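Local coordinates for protein PLP-Dependent L-Arginine Hydroxylase MppP (Streptomyces wadayamensis, PDB 6C92) that catalyses the pyridoxal-phosphate-dependent hydroxylation of L-arginine, using a fold of the aminotransferase family, at residues 189-194 / 219-224; 66-71 / 215-220; 28-33 / 354-359. All coordinates share one frame; numbering follows the deposited sequence.

Interaction 1: 189-194 / 219-224. With EQJ ((E)-N~2~-({3-hydroxy-2-methyl-5-[(phosphonooxy)methyl]pyridin-4-yl}methylidene)-L-arginine), chain E.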
loop_
_atom_site.group_PDB
_atom_site.type_symbol
_atom_site.label_atom_id
_atom_site.label_comp_id
_atom_site.label_asym_id
_atom_site.label_seq_id
_atom_site.Cartn_x
_atom_site.Cartn_y
_atom_site.Cartn_z
ATOM N N THR A 189 15.672 -3.291 6.653
ATOM C CA THR A 189 15.987 -4.530 7.366
ATOM C C THR A 189 14.986 -5.632 7.028
ATOM O O THR A 189 14.739 -6.564 7.810
ATOM C CB THR A 189 16.055 -4.265 8.864
ATOM O OG1 THR A 189 14.784 -3.781 9.332
ATOM C CG2 THR A 189 17.103 -3.225 9.125
ATOM N N SER A 190 14.461 -5.536 5.813
ATOM C CA SER A 190 13.526 -6.505 5.256
ATOM C C SER A 190 13.994 -7.962 5.365
ATOM O O SER A 190 13.176 -8.859 5.599
ATOM C CB SER A 190 13.280 -6.122 3.797
ATOM O OG SER A 190 12.633 -7.183 3.142
ATOM N N PHE A 191 15.287 -8.236 5.189
ATOM C CA PHE A 191 15.798 -9.599 5.290
ATOM C C PHE A 191 16.305 -9.971 6.689
ATOM O O PHE A 191 16.961 -11.013 6.847
ATOM C CB PHE A 191 16.898 -9.815 4.253
ATOM C CG PHE A 191 16.356 -9.906 2.864
ATOM C CD1 PHE A 191 16.019 -8.752 2.158
ATOM C CD2 PHE A 191 16.097 -11.129 2.294
ATOM C CE1 PHE A 191 15.478 -8.837 0.884
ATOM C CE2 PHE A 191 15.569 -11.225 1.025
ATOM C CZ PHE A 191 15.248 -10.089 0.320
ATOM N N ARG A 192 15.975 -9.184 7.707
ATOM C CA ARG A 192 16.504 -9.424 9.050
ATOM C C ARG A 192 16.266 -10.855 9.535
ATOM O O ARG A 192 17.159 -11.478 10.129
ATOM C CB ARG A 192 15.870 -8.440 10.032
ATOM C CG ARG A 192 16.457 -8.522 11.421
ATOM C CD ARG A 192 15.581 -7.762 12.396
ATOM N NE ARG A 192 15.525 -6.308 12.216
ATOM C CZ ARG A 192 16.474 -5.455 12.580
ATOM N NH1 ARG A 192 17.650 -5.880 13.042
ATOM N NH2 ARG A 192 16.250 -4.144 12.479
ATOM N N GLY A 193 15.054 -11.380 9.337
ATOM C CA GLY A 193 14.697 -12.657 9.950
ATOM C C GLY A 193 15.568 -13.823 9.520
ATOM O O GLY A 193 15.642 -14.836 10.230
ATOM N N PHE A 194 16.237 -13.703 8.376
ATOM C CA PHE A 194 16.980 -14.816 7.801
ATOM C C PHE A 194 18.351 -15.018 8.429
ATOM O O PHE A 194 18.884 -16.131 8.354
ATOM C CB PHE A 194 17.152 -14.610 6.294
ATOM C CG PHE A 194 15.881 -14.787 5.527
ATOM C CD1 PHE A 194 15.284 -16.036 5.446
ATOM C CD2 PHE A 194 15.278 -13.715 4.924
ATOM C CE1 PHE A 194 14.103 -16.214 4.751
ATOM C CE2 PHE A 194 14.067 -13.886 4.221
ATOM C CZ PHE A 194 13.499 -15.135 4.136
ATOM N N THR A 219 7.674 -7.703 7.094
ATOM C CA THR A 219 7.360 -9.103 7.398
ATOM C C THR A 219 7.260 -9.961 6.154
ATOM O O THR A 219 7.193 -11.189 6.268
ATOM C CB THR A 219 6.042 -9.225 8.164
ATOM O OG1 THR A 219 4.931 -8.930 7.283
ATOM C CG2 THR A 219 6.032 -8.282 9.379
ATOM N N GLY A 220 7.282 -9.357 4.968
ATOM C CA GLY A 220 6.777 -10.044 3.796
ATOM C C GLY A 220 7.644 -11.198 3.321
ATOM O O GLY A 220 7.127 -12.182 2.802
ATOM N N LYS A 221 8.958 -11.100 3.475
ATOM C CA LYS A 221 9.835 -12.077 2.833
ATOM C C LYS A 221 9.987 -13.381 3.615
ATOM O O LYS A 221 10.435 -14.381 3.040
ATOM C CB LYS A 221 11.222 -11.476 2.606
ATOM C CG LYS A 221 11.288 -10.572 1.385
ATOM C CD LYS A 221 11.789 -9.224 1.767
ATOM C CE LYS A 221 11.860 -8.280 0.578
ATOM N NZ LYS A 221 10.574 -7.546 0.419
ATOM N N LEU A 222 9.654 -13.392 4.899
ATOM C CA LEU A 222 9.944 -14.553 5.742
ATOM C C LEU A 222 8.997 -15.715 5.518
ATOM O O LEU A 222 9.419 -16.877 5.566
ATOM C CB LEU A 222 9.878 -14.163 7.214
ATOM C CG LEU A 222 10.910 -13.184 7.723
ATOM C CD1 LEU A 222 10.631 -12.951 9.185
ATOM C CD2 LEU A 222 12.317 -13.747 7.488
ATOM N N TRP A 223 7.717 -15.442 5.352
ATOM C CA TRP A 223 6.740 -16.515 5.433
ATOM C C TRP A 223 5.847 -16.521 4.212
ATOM O O TRP A 223 5.573 -15.463 3.632
ATOM C CB TRP A 223 5.871 -16.388 6.682
ATOM C CG TRP A 223 6.657 -16.244 7.943
ATOM C CD1 TRP A 223 7.582 -17.123 8.453
ATOM C CD2 TRP A 223 6.560 -15.172 8.876
ATOM N NE1 TRP A 223 8.061 -16.648 9.650
ATOM C CE2 TRP A 223 7.456 -15.450 9.927
ATOM C CE3 TRP A 223 5.799 -13.993 8.923
ATOM C CZ2 TRP A 223 7.610 -14.606 11.011
ATOM C CZ3 TRP A 223 5.951 -13.159 10.010
ATOM C CH2 TRP A 223 6.866 -13.457 11.028
ATOM N N PRO A 224 5.366 -17.686 3.810
ATOM C CA PRO A 224 4.523 -17.761 2.614
ATOM C C PRO A 224 3.065 -17.421 2.907
ATOM O O PRO A 224 2.202 -18.269 3.025
ATOM C CB PRO A 224 4.697 -19.216 2.174
ATOM C CG PRO A 224 4.920 -19.946 3.446
ATOM C CD PRO A 224 5.718 -19.036 4.312
HETATM C C01 EQJ E . 15.574 -4.911 0.504
HETATM C C02 EQJ E . 14.120 -4.804 0.053
HETATM C C04 EQJ E . 12.081 -3.671 0.276
HETATM C C05 EQJ E . 11.503 -4.492 -0.677
HETATM C C06 EQJ E . 10.006 -4.279 -1.085
HETATM C C12 EQJ E . 12.271 -5.506 -1.320
HETATM C C13 EQJ E . 11.603 -6.426 -2.353
HETATM C C15 EQJ E . 11.619 -8.586 -3.610
HETATM C C16 EQJ E . 10.335 -8.136 -4.372
HETATM C C17 EQJ E . 10.385 -6.906 -5.309
HETATM C C18 EQJ E . 8.934 -6.598 -5.763
HETATM C C20 EQJ E . 8.507 -4.061 -5.986
HETATM C C23 EQJ E . 12.713 -9.128 -4.535
HETATM C C26 EQJ E . 13.600 -5.666 -0.921
HETATM N N03 EQJ E . 13.375 -3.856 0.612
HETATM N N14 EQJ E . 12.168 -7.567 -2.695
HETATM N N19 EQJ E . 8.873 -5.369 -6.570
HETATM N N21 EQJ E . 8.235 -4.043 -4.589
HETATM N N22 EQJ E . 8.451 -2.955 -6.705
HETATM O O07 EQJ E . 9.276 -5.445 -0.768
HETATM O O09 EQJ E . 7.616 -5.901 -2.679
HETATM O O10 EQJ E . 6.972 -6.402 -0.287
HETATM O O11 EQJ E . 7.192 -4.071 -1.135
HETATM O O24 EQJ E . 13.901 -9.008 -4.213
HETATM O O25 EQJ E . 12.446 -9.725 -5.603
HETATM O O27 EQJ E . 14.388 -6.638 -1.488
HETATM P P08 EQJ E . 7.698 -5.480 -1.263
HETATM O O HOH W 1 10.555 -9.947 5.495
#

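Interaction 2: 66-71 / 215-220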
loop_
_atom_site.group_PDB
_atom_site.type_symbol
_atom_site.label_atom_id
_atom_site.label_comp_id
_atom_site.label_asym_id
_atom_site.label_seq_id
_atom_site.Cartn_x
_atom_site.Cartn_y
_atom_site.Cartn_z
ATOM N N GLN A 66 5.140 -6.314 18.974
ATOM C CA GLN A 66 5.917 -6.940 20.040
ATOM C C GLN A 66 6.417 -8.321 19.617
ATOM O O GLN A 66 7.592 -8.657 19.802
ATOM C CB GLN A 66 5.097 -7.026 21.326
ATOM C CG GLN A 66 5.896 -7.718 22.447
ATOM C CD GLN A 66 5.231 -7.656 23.805
ATOM O OE1 GLN A 66 4.290 -6.898 24.019
ATOM N NE2 GLN A 66 5.727 -8.461 24.736
ATOM N N ALA A 67 5.538 -9.140 19.046
ATOM C CA ALA A 67 5.930 -10.483 18.648
ATOM C C ALA A 67 7.050 -10.455 17.614
ATOM O O ALA A 67 8.019 -11.219 17.713
ATOM C CB ALA A 67 4.715 -11.223 18.103
ATOM N N TYR A 68 6.925 -9.590 16.600
ATOM C CA TYR A 68 7.882 -9.578 15.501
ATOM C C TYR A 68 9.221 -8.988 15.922
ATOM O O TYR A 68 10.276 -9.561 15.632
ATOM C CB TYR A 68 7.321 -8.821 14.302
ATOM C CG TYR A 68 8.280 -8.821 13.139
ATOM C CD1 TYR A 68 8.393 -9.932 12.311
ATOM C CD2 TYR A 68 9.075 -7.726 12.882
ATOM C CE1 TYR A 68 9.263 -9.942 11.266
ATOM C CE2 TYR A 68 9.962 -7.725 11.833
ATOM C CZ TYR A 68 10.054 -8.843 11.024
ATOM O OH TYR A 68 10.967 -8.868 9.996
ATOM N N PHE A 69 9.207 -7.842 16.613
ATOM C CA PHE A 69 10.467 -7.241 17.043
ATOM C C PHE A 69 11.182 -8.122 18.064
ATOM O O PHE A 69 12.405 -8.286 18.000
ATOM C CB PHE A 69 10.237 -5.856 17.646
ATOM C CG PHE A 69 9.930 -4.788 16.644
ATOM C CD1 PHE A 69 10.905 -4.329 15.804
ATOM C CD2 PHE A 69 8.671 -4.230 16.567
ATOM C CE1 PHE A 69 10.630 -3.313 14.860
ATOM C CE2 PHE A 69 8.386 -3.235 15.633
ATOM C CZ PHE A 69 9.389 -2.780 14.778
ATOM N N THR A 70 10.447 -8.711 19.008
ATOM C CA THR A 70 11.143 -9.515 20.011
ATOM C C THR A 70 11.700 -10.808 19.399
ATOM O O THR A 70 12.807 -11.246 19.747
ATOM C CB THR A 70 10.233 -9.822 21.193
ATOM O OG1 THR A 70 9.121 -10.578 20.750
ATOM C CG2 THR A 70 9.762 -8.575 21.828
ATOM N N LEU A 71 10.961 -11.413 18.474
ATOM C CA LEU A 71 11.440 -12.577 17.744
ATOM C C LEU A 71 12.823 -12.356 17.177
ATOM O O LEU A 71 13.668 -13.263 17.197
ATOM C CB LEU A 71 10.493 -12.869 16.594
ATOM C CG LEU A 71 10.263 -14.195 15.855
ATOM C CD1 LEU A 71 10.165 -13.902 14.350
ATOM C CD2 LEU A 71 11.156 -15.361 16.158
ATOM N N VAL A 215 14.041 3.235 10.288
ATOM C CA VAL A 215 14.218 1.834 9.924
ATOM C C VAL A 215 12.935 1.367 9.233
ATOM O O VAL A 215 11.826 1.601 9.737
ATOM C CB VAL A 215 14.528 0.946 11.149
ATOM C CG1 VAL A 215 14.709 -0.516 10.739
ATOM C CG2 VAL A 215 15.760 1.442 11.911
ATOM N N ILE A 216 13.082 0.693 8.104
ATOM C CA ILE A 216 11.961 0.023 7.451
ATOM C C ILE A 216 12.113 -1.473 7.668
ATOM O O ILE A 216 12.974 -2.111 7.057
ATOM C CB ILE A 216 11.876 0.361 5.954
ATOM C CG1 ILE A 216 11.595 1.838 5.780
ATOM C CG2 ILE A 216 10.805 -0.447 5.259
ATOM C CD1 ILE A 216 11.819 2.340 4.415
ATOM N N GLU A 217 11.274 -2.037 8.531
ATOM C CA GLU A 217 11.179 -3.477 8.697
ATOM C C GLU A 217 10.143 -4.008 7.708
ATOM O O GLU A 217 9.356 -3.252 7.131
ATOM C CB GLU A 217 10.778 -3.860 10.128
ATOM C CG GLU A 217 11.564 -3.201 11.273
ATOM C CD GLU A 217 12.799 -3.977 11.708
ATOM O OE1 GLU A 217 13.483 -3.496 12.641
ATOM O OE2 GLU A 217 13.086 -5.054 11.143
ATOM N N ASP A 218 10.147 -5.322 7.511
ATOM C CA ASP A 218 9.249 -5.934 6.542
ATOM C C ASP A 218 8.953 -7.338 7.023
ATOM O O ASP A 218 9.884 -8.082 7.334
ATOM C CB ASP A 218 9.907 -5.981 5.160
ATOM C CG ASP A 218 9.001 -6.527 4.079
ATOM O OD1 ASP A 218 7.775 -6.680 4.304
ATOM O OD2 ASP A 218 9.545 -6.795 2.977
ATOM N N THR A 219 7.674 -7.703 7.094
ATOM C CA THR A 219 7.360 -9.103 7.398
ATOM C C THR A 219 7.260 -9.961 6.154
ATOM O O THR A 219 7.193 -11.189 6.268
ATOM C CB THR A 219 6.042 -9.225 8.164
ATOM O OG1 THR A 219 4.931 -8.930 7.283
ATOM C CG2 THR A 219 6.032 -8.282 9.379
ATOM N N GLY A 220 7.282 -9.357 4.968
ATOM C CA GLY A 220 6.777 -10.044 3.796
ATOM C C GLY A 220 7.644 -11.198 3.321
ATOM O O GLY A 220 7.127 -12.182 2.802
HETATM O O HOH W 2 12.259 -6.660 9.200
#

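Interaction 3: 28-33 / 354-359. With EQJ ((E)-N~2~-({3-hydroxy-2-methyl-5-[(phosphonooxy)methyl]pyridin-4-yl}methylidene)-L-arginine), chain E.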
loop_
_atom_site.group_PDB
_atom_site.type_symbol
_atom_site.label_atom_id
_atom_site.label_comp_id
_atom_site.label_asym_id
_atom_site.label_seq_id
_atom_site.Cartn_x
_atom_site.Cartn_y
_atom_site.Cartn_z
ATOM N N GLY A 28 11.736 -12.493 -4.883
ATOM C CA GLY A 28 12.204 -12.988 -3.614
ATOM C C GLY A 28 11.117 -13.313 -2.624
ATOM O O GLY A 28 11.420 -13.746 -1.508
ATOM N N HIS A 29 9.856 -13.122 -2.993
ATOM C CA HIS A 29 8.763 -13.404 -2.064
ATOM C C HIS A 29 8.738 -14.885 -1.710
ATOM O O HIS A 29 9.213 -15.738 -2.455
ATOM C CB HIS A 29 7.420 -12.984 -2.674
ATOM C CG HIS A 29 7.268 -11.496 -2.817
ATOM N ND1 HIS A 29 6.332 -10.914 -3.649
ATOM C CD2 HIS A 29 7.921 -10.472 -2.214
ATOM C CE1 HIS A 29 6.430 -9.598 -3.567
ATOM N NE2 HIS A 29 7.381 -9.303 -2.699
ATOM N N ALA A 30 8.170 -15.183 -0.545
ATOM C CA ALA A 30 8.132 -16.543 -0.029
ATOM C C ALA A 30 6.977 -17.299 -0.669
ATOM O O ALA A 30 5.809 -16.895 -0.541
ATOM C CB ALA A 30 7.992 -16.534 1.495
ATOM N N ARG A 31 7.305 -18.367 -1.391
ATOM C CA ARG A 31 6.308 -19.160 -2.087
ATOM C C ARG A 31 6.402 -20.647 -1.772
ATOM O O ARG A 31 5.733 -21.445 -2.428
ATOM C CB ARG A 31 6.422 -18.925 -3.598
ATOM C CG ARG A 31 6.369 -17.397 -3.950
ATOM C CD ARG A 31 6.329 -17.120 -5.455
ATOM N NE ARG A 31 6.376 -15.683 -5.756
ATOM C CZ ARG A 31 5.309 -14.880 -5.784
ATOM N NH1 ARG A 31 4.091 -15.349 -5.528
ATOM N NH2 ARG A 31 5.454 -13.595 -6.070
ATOM N N GLN A 32 7.195 -21.042 -0.783
ATOM C CA GLN A 32 7.214 -22.437 -0.389
ATOM C C GLN A 32 5.896 -22.796 0.308
ATOM O O GLN A 32 5.084 -21.929 0.639
ATOM C CB GLN A 32 8.413 -22.716 0.517
ATOM C CG GLN A 32 8.357 -22.040 1.872
ATOM C CD GLN A 32 9.021 -20.691 1.873
ATOM O OE1 GLN A 32 9.034 -19.987 0.849
ATOM N NE2 GLN A 32 9.596 -20.318 3.013
ATOM N N ALA A 33 5.686 -24.094 0.536
ATOM C CA ALA A 33 4.487 -24.543 1.229
ATOM C C ALA A 33 4.519 -24.117 2.689
ATOM O O ALA A 33 5.590 -23.949 3.287
ATOM C CB ALA A 33 4.348 -26.062 1.140
ATOM N N ALA A 354 15.988 -17.237 -6.497
ATOM C CA ALA A 354 15.154 -17.145 -5.310
ATOM C C ALA A 354 15.122 -18.499 -4.605
ATOM O O ALA A 354 14.880 -19.533 -5.237
ATOM C CB ALA A 354 13.747 -16.693 -5.690
ATOM N N LEU A 355 15.340 -18.484 -3.286
ATOM C CA LEU A 355 15.395 -19.706 -2.494
ATOM C C LEU A 355 14.122 -19.980 -1.702
ATOM O O LEU A 355 13.951 -21.101 -1.214
ATOM C CB LEU A 355 16.555 -19.639 -1.498
ATOM C CG LEU A 355 17.936 -20.172 -1.860
ATOM C CD1 LEU A 355 18.243 -20.131 -3.338
ATOM C CD2 LEU A 355 18.963 -19.411 -1.069
ATOM N N SER A 356 13.248 -18.985 -1.524
ATOM C CA SER A 356 12.000 -19.187 -0.785
ATOM C C SER A 356 10.995 -19.853 -1.719
ATOM O O SER A 356 10.038 -19.239 -2.213
ATOM C CB SER A 356 11.459 -17.881 -0.230
ATOM O OG SER A 356 12.241 -17.360 0.835
ATOM N N ARG A 357 11.206 -21.152 -1.920
ATOM C CA ARG A 357 10.489 -21.953 -2.893
ATOM C C ARG A 357 10.450 -23.374 -2.358
ATOM O O ARG A 357 11.369 -23.804 -1.660
ATOM C CB ARG A 357 11.186 -21.966 -4.265
ATOM C CG ARG A 357 11.246 -20.642 -5.008
ATOM C CD ARG A 357 9.865 -20.159 -5.419
ATOM N NE ARG A 357 9.942 -18.984 -6.274
ATOM C CZ ARG A 357 10.066 -17.740 -5.833
ATOM N NH1 ARG A 357 10.109 -17.479 -4.524
ATOM N NH2 ARG A 357 10.111 -16.747 -6.711
ATOM N N SER A 358 9.407 -24.113 -2.711
ATOM C CA SER A 358 9.446 -25.547 -2.451
ATOM C C SER A 358 10.687 -26.159 -3.099
ATOM O O SER A 358 11.069 -25.800 -4.216
ATOM C CB SER A 358 8.176 -26.214 -2.972
ATOM O OG SER A 358 7.057 -25.750 -2.228
ATOM N N THR A 359 11.331 -27.086 -2.389
ATOM C CA THR A 359 12.600 -27.610 -2.884
ATOM C C THR A 359 12.448 -28.275 -4.246
ATOM O O THR A 359 13.368 -28.206 -5.065
ATOM C CB THR A 359 13.205 -28.591 -1.879
ATOM O OG1 THR A 359 13.275 -27.968 -0.591
ATOM C CG2 THR A 359 14.614 -28.987 -2.301
HETATM C C01 EQJ E . 15.574 -4.911 0.504
HETATM C C02 EQJ E . 14.120 -4.804 0.053
HETATM C C04 EQJ E . 12.081 -3.671 0.276
HETATM C C05 EQJ E . 11.503 -4.492 -0.677
HETATM C C06 EQJ E . 10.006 -4.279 -1.085
HETATM C C12 EQJ E . 12.271 -5.506 -1.320
HETATM C C13 EQJ E . 11.603 -6.426 -2.353
HETATM C C15 EQJ E . 11.619 -8.586 -3.610
HETATM C C16 EQJ E . 10.335 -8.136 -4.372
HETATM C C17 EQJ E . 10.385 -6.906 -5.309
HETATM C C18 EQJ E . 8.934 -6.598 -5.763
HETATM C C20 EQJ E . 8.507 -4.061 -5.986
HETATM C C23 EQJ E . 12.713 -9.128 -4.535
HETATM C C26 EQJ E . 13.600 -5.666 -0.921
HETATM N N03 EQJ E . 13.375 -3.856 0.612
HETATM N N14 EQJ E . 12.168 -7.567 -2.695
HETATM N N19 EQJ E . 8.873 -5.369 -6.570
HETATM N N21 EQJ E . 8.235 -4.043 -4.589
HETATM N N22 EQJ E . 8.451 -2.955 -6.705
HETATM O O07 EQJ E . 9.276 -5.445 -0.768
HETATM O O09 EQJ E . 7.616 -5.901 -2.679
HETATM O O10 EQJ E . 6.972 -6.402 -0.287
HETATM O O11 EQJ E . 7.192 -4.071 -1.135
HETATM O O24 EQJ E . 13.901 -9.008 -4.213
HETATM O O25 EQJ E . 12.446 -9.725 -5.603
HETATM O O27 EQJ E . 14.388 -6.638 -1.488
HETATM P P08 EQJ E . 7.698 -5.480 -1.263
HETATM O O HOH W 3 12.048 -14.638 0.902
HETATM O O HOH W 4 13.416 -16.129 -2.227
HETATM O O HOH W 5 7.469 -22.873 -4.254
#

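Interaction 1: 189-194 / 219-224
K221 passes across the ring of F191 and ends against EQJ, the external aldimine of L-arginine with pyridoxal phosphate. Its CD lies over one face of F191, 4.1 Å from the ring centroid and displaced toward the rim, a CH-pi contact. The chain bends at chi4 (90°), which turns NZ onto the cofactor. NZ donates to the phosphate ester oxygen O07 of EQJ at 2.7 Å and stands 3.2 Å from the imine carbon C13. That placement is consistent with the Schiff-base lysine of this family, released once the substrate amine has taken over the aldimine. With K221 cut back to an alanine, O07 is likely to lose this donor, D218 its charged mate and F191 the methylenes over its face. F191 itself meets the cofactor at its edge, CE1 lying 3.4 Å from the phenolic 3-oxygen O27 of EQJ.

A second CH-pi contact follows, between L222 and F194. L222 sets CD2 over the centre of the F194 ring, 3.8 Å from the centroid, while CZ of F194 approaches K221 O edge-on at 3.3 Å. The same CD2 packs on CA of G193, where a side-chain carbon would clash with it.

Water 1 joins the backbones, donating to S190 O and accepting from K221 N, both at 2.8 Å. D218 ties the two sides together from outside, since its OD2 is bonded to S190 OG and pairs with K221 NZ. On the 189-194 side, a type I turn from T189 to R192 shapes the loop.

The loops follow strands 184-188 and 213-218, parallel neighbours in the seven-stranded sheet. F194 continues onto L277 and I281 of helix 256-292, and W223 touches Y68 of helix 57-71.

Interaction 2: 66-71 / 215-220
Y68 carries its CG opposite its own backbone N (chi1 -179°), a torsion that sends the ring out from the helix and brings OH to 3.0 Å from D218 O. E217 answers from the strand with a bend at chi2 (-90°), which brings its carboxylate to the edges of both the Y68 and F69 rings. OE1 comes up at the edge of the F69 ring, 3.6 Å from CE1, with the carboxylate and ring planes almost perpendicular. OE2 lies near the plane of the Y68 ring, at its edge. T219 covers one face of Y68: its CG2 sits 4.2 Å from the ring centroid, somewhat toward the rim, in a CH-pi contact.

This is a helix laid across the end of a strand. The axis of helix 66-71 passes 11.0 Å from that of strand 215-218, at 102° to it, and long aromatic side chains fill the distance. Strand 213-218 belongs to the large mixed sheet of this aminotransferase fold, and at its last residue D218 opens an Asx turn, OD1 accepting from G220 N at 2.8 Å.

Water 2 bridges helix and strand. It lies in the plane of the Y68 ring, 2.7 Å from OH, is 2.7 Å from E217 OE2, to which it can donate, and accepts from D218 N at 3.0 Å.

The buried carboxylate of E217 is well supplied from outside: R192 forms a salt bridge to OE1 and Y203 a hydrogen bond to it, while T189 OG1 bonds OE2. Such company would probably keep E217 ionised. F69 stacks on Y77 and also touches L232 and V234 of the adjoining strand, and T219 OG1 is bonded to A230 N.

Interaction 3: 28-33 / 354-359
S356 O is gripped from opposite faces of its carbonyl plane: R31 N donates across the contact at 3.0 Å, fairly straight (161°), and R357 NH1 donates from its own segment at 2.9 Å. NH1 also reaches H29 O weakly. These bonds join the loop between helices 11-16 and 36-43 to the one between strand 350-354 and helix 359-374. Waters bridge G28 O to S356 OG and to S356 N, and R31 O to S358 N.

In the packing, the two arginines lie side by side and point the same way. Extended R31 puts CD over the centre of the R357 guanidinium, 3.8 Å above it, while A354 CB covers the opposite face. A30 CA rests on S356 CB, and Q32 CB on R357 C, each at 3.6 Å.

Two bonds go to the bound aldimine: G28 N donates to the arginine carboxylate O25 of EQJ at 2.9 Å, and H29 NE2 reaches the cofactor phosphate O09 weakly.

NE of R31 and NH2 of R357 are 4.0 Å apart, their planes nearly perpendicular. The salt bridge from R31 to D27 and bonds from R357 to the N24 and D27 carbonyls probably offset the like charges.

Interactions 1 and 2 are centred 8 Å apart and share T219 and G220. Both lie at the C-terminal end of strand 213-218, and L222 CD1 of the first packs 3.9 Å from Y68 CE1 of the second. Interaction 3 lies 12 Å from interaction 1, between centres, and packs on it through A30 CB, 3.6 Å from K221 O. These two both hold EQJ, K221 at the phosphate ester and 28-33 at the substrate carboxylate and, weakly, the phosphate. Interactions 2 and 3 have centres about 20 Å apart and nearest atoms about 5 Å apart, with no touch; interaction 2 meets EQJ through D218. The K221 and H29 side chains are each about 11 Å from that of D116, a magnesium ligand.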